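Local coordinates for protein Rik1-associated factor 1 (Schizosaccharomyces pombe, PDB 4O9D) that serves in the Clr4 methyltransferase complex, which specifically methylates histone H3 to establish heterochromatin, here represented by its WD-repeat propeller domain, at residues H319-M324 with T353-I359. Residues are numbered along the deposited sequence; the frame is centred on the assembly and turned at random.
Sequences HGKTKM and TGGSDGI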
loop_
_atom_site.group_PDB
_atom_site.type_symbol
_atom_site.label_atom_id
_atom_site.label_comp_id
_atom_site.label_asym_id
_atom_site.label_seq_id
_atom_site.Cartn_x
_atom_site.Cartn_y
_atom_site.Cartn_z
ATOM N N HIS A 319 7.298 -1.870 -19.533
ATOM C CA HIS A 319 8.661 -1.621 -19.073
ATOM C C HIS A 319 9.617 -2.569 -19.784
ATOM O O HIS A 319 9.199 -3.461 -20.518
ATOM C CB HIS A 319 8.790 -1.787 -17.559
ATOM C CG HIS A 319 8.340 -0.588 -16.787
ATOM N ND1 HIS A 319 9.204 0.191 -16.042
ATOM C CD2 HIS A 319 7.121 -0.019 -16.669
ATOM C CE1 HIS A 319 8.528 1.182 -15.492
ATOM N NE2 HIS A 319 7.266 1.080 -15.858
ATOM N N GLY A 320 10.902 -2.397 -19.521
ATOM C CA GLY A 320 11.922 -3.147 -20.222
ATOM C C GLY A 320 12.371 -4.404 -19.512
ATOM O O GLY A 320 11.767 -4.859 -18.541
ATOM N N LYS A 321 13.458 -4.974 -20.008
ATOM C CA LYS A 321 13.948 -6.245 -19.494
ATOM C C LYS A 321 14.345 -6.073 -18.039
ATOM O O LYS A 321 14.832 -5.029 -17.646
ATOM C CB LYS A 321 15.154 -6.733 -20.305
ATOM C CG LYS A 321 15.234 -6.197 -21.743
ATOM C CD LYS A 321 13.967 -6.461 -22.550
ATOM C CE LYS A 321 14.278 -6.768 -24.019
ATOM N NZ LYS A 321 15.184 -5.757 -24.673
ATOM N N THR A 322 14.127 -7.113 -17.251
ATOM C CA THR A 322 14.336 -7.058 -15.819
ATOM C C THR A 322 15.814 -6.864 -15.509
ATOM O O THR A 322 16.673 -7.324 -16.257
ATOM C CB THR A 322 13.857 -8.353 -15.173
ATOM O OG1 THR A 322 14.106 -8.317 -13.762
ATOM C CG2 THR A 322 14.589 -9.553 -15.800
ATOM N N LYS A 323 16.102 -6.164 -14.417
ATOM C CA LYS A 323 17.473 -6.001 -13.962
ATOM C C LYS A 323 17.872 -7.174 -13.071
ATOM O O LYS A 323 19.048 -7.346 -12.751
ATOM C CB LYS A 323 17.639 -4.686 -13.190
ATOM C CG LYS A 323 17.875 -3.469 -14.079
ATOM C CD LYS A 323 18.239 -2.256 -13.239
ATOM C CE LYS A 323 19.006 -1.193 -14.025
ATOM N NZ LYS A 323 19.588 -0.140 -13.121
ATOM N N MET A 324 16.889 -7.978 -12.674
ATOM C CA MET A 324 17.134 -9.107 -11.776
ATOM C C MET A 324 17.854 -10.241 -12.507
ATOM O O MET A 324 17.296 -10.854 -13.425
ATOM C CB MET A 324 15.818 -9.633 -11.182
ATOM C CG MET A 324 15.086 -8.649 -10.275
ATOM S SD MET A 324 16.181 -7.880 -9.059
ATOM C CE MET A 324 16.297 -9.170 -7.820
ATOM N N THR A 353 4.684 4.740 -13.203
ATOM C CA THR A 353 4.863 3.335 -12.926
ATOM C C THR A 353 6.342 2.987 -12.789
ATOM O O THR A 353 7.203 3.603 -13.419
ATOM C CB THR A 353 4.188 2.446 -14.012
ATOM O OG1 THR A 353 4.839 2.608 -15.279
ATOM C CG2 THR A 353 2.728 2.797 -14.162
ATOM N N GLY A 354 6.634 2.023 -11.928
ATOM C CA GLY A 354 8.005 1.598 -11.706
ATOM C C GLY A 354 8.112 0.097 -11.767
ATOM O O GLY A 354 7.334 -0.626 -11.115
ATOM N N GLY A 355 9.084 -0.388 -12.535
ATOM C CA GLY A 355 9.163 -1.811 -12.792
ATOM C C GLY A 355 10.503 -2.443 -12.463
ATOM O O GLY A 355 11.373 -1.850 -11.814
ATOM N N SER A 356 10.661 -3.676 -12.908
ATOM C CA SER A 356 11.848 -4.439 -12.551
ATOM C C SER A 356 13.026 -4.132 -13.461
ATOM O O SER A 356 14.112 -4.682 -13.255
ATOM C CB SER A 356 11.551 -5.945 -12.526
ATOM O OG SER A 356 11.248 -6.445 -13.818
ATOM N N ASP A 357 12.823 -3.268 -14.465
ATOM C CA ASP A 357 13.944 -2.717 -15.211
ATOM C C ASP A 357 14.628 -1.642 -14.359
ATOM O O ASP A 357 15.649 -1.078 -14.769
ATOM C CB ASP A 357 13.507 -2.145 -16.593
ATOM C CG ASP A 357 12.315 -1.164 -16.488
ATOM O OD1 ASP A 357 11.761 -1.007 -15.378
ATOM O OD2 ASP A 357 11.911 -0.564 -17.519
ATOM N N GLY A 358 14.065 -1.346 -13.180
ATOM C CA GLY A 358 14.609 -0.293 -12.342
ATOM C C GLY A 358 14.221 1.121 -12.769
ATOM O O GLY A 358 14.708 2.103 -12.214
ATOM N N ILE A 359 13.330 1.247 -13.747
ATOM C CA ILE A 359 12.982 2.574 -14.257
ATOM C C ILE A 359 11.621 3.035 -13.769
ATOM O O ILE A 359 10.679 2.254 -13.689
ATOM C CB ILE A 359 12.962 2.601 -15.809
ATOM C CG1 ILE A 359 14.246 1.982 -16.389
ATOM C CG2 ILE A 359 12.776 4.035 -16.333
ATOM C CD1 ILE A 359 15.475 2.864 -16.249
#
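The imidazole ring of His319 lies with one face over Gly355, whose CA makes a CH-pi contact 4.2 Å from the centroid of the His319 ring, while Asp357 OD1, Ile359 O and Thr353 OG1 sit round its edge. This is the Asp-His-Ser/Thr-Trp hydrogen-bond tetrad of a WD40 beta-propeller: a histidine following the outer strand 315-318 of one blade, the aspartate of the tight turn between strands 351-354 and 359-363 of the next, and Thr353, whose hydroxyl also bonds Trp363 NE1. His319 ND1 gives its hydrogen to Asp357 OD1 at 2.9 Å, on the syn side of a carboxylate turned 68° from the ring, with a weaker branch to OD2. At the other end of the ring, His319 NE2 shares a 2.9 Å hydrogen bond with Thr353 OG1, so both nitrogens are held and the ring's rotation is fixed. Asp357 CG sits between its own backbone N and carbonyl carbon (chi1 51°), which directs the carboxylate back over its own turn and toward the His319-Gly320 backbone: Gly320 N makes a nearly straight bond to OD2 from above the carboxylate plane, and OD1 also receives Ile359 N from above that plane, closing an Asx turn. An alanine in place of this aspartate would probably leave His319 ND1, Gly320 N and Ile359 N without their shared acceptor and free the imidazole to turn about CB-CG, held at NE2 alone. Gly355 to Gly358 form a type I turn, and Gly355, having no side chain, lets the ring lie close over its CA. Beyond the carboxylate the loop wraps the turn, the extended Lys323 chain running alongside Asp357 O, with Lys323 CD 3.2 Å from it, on its way to Glu377 and Met378 O. The backbone N of Lys323 donates to Ser356 O at 2.7 Å.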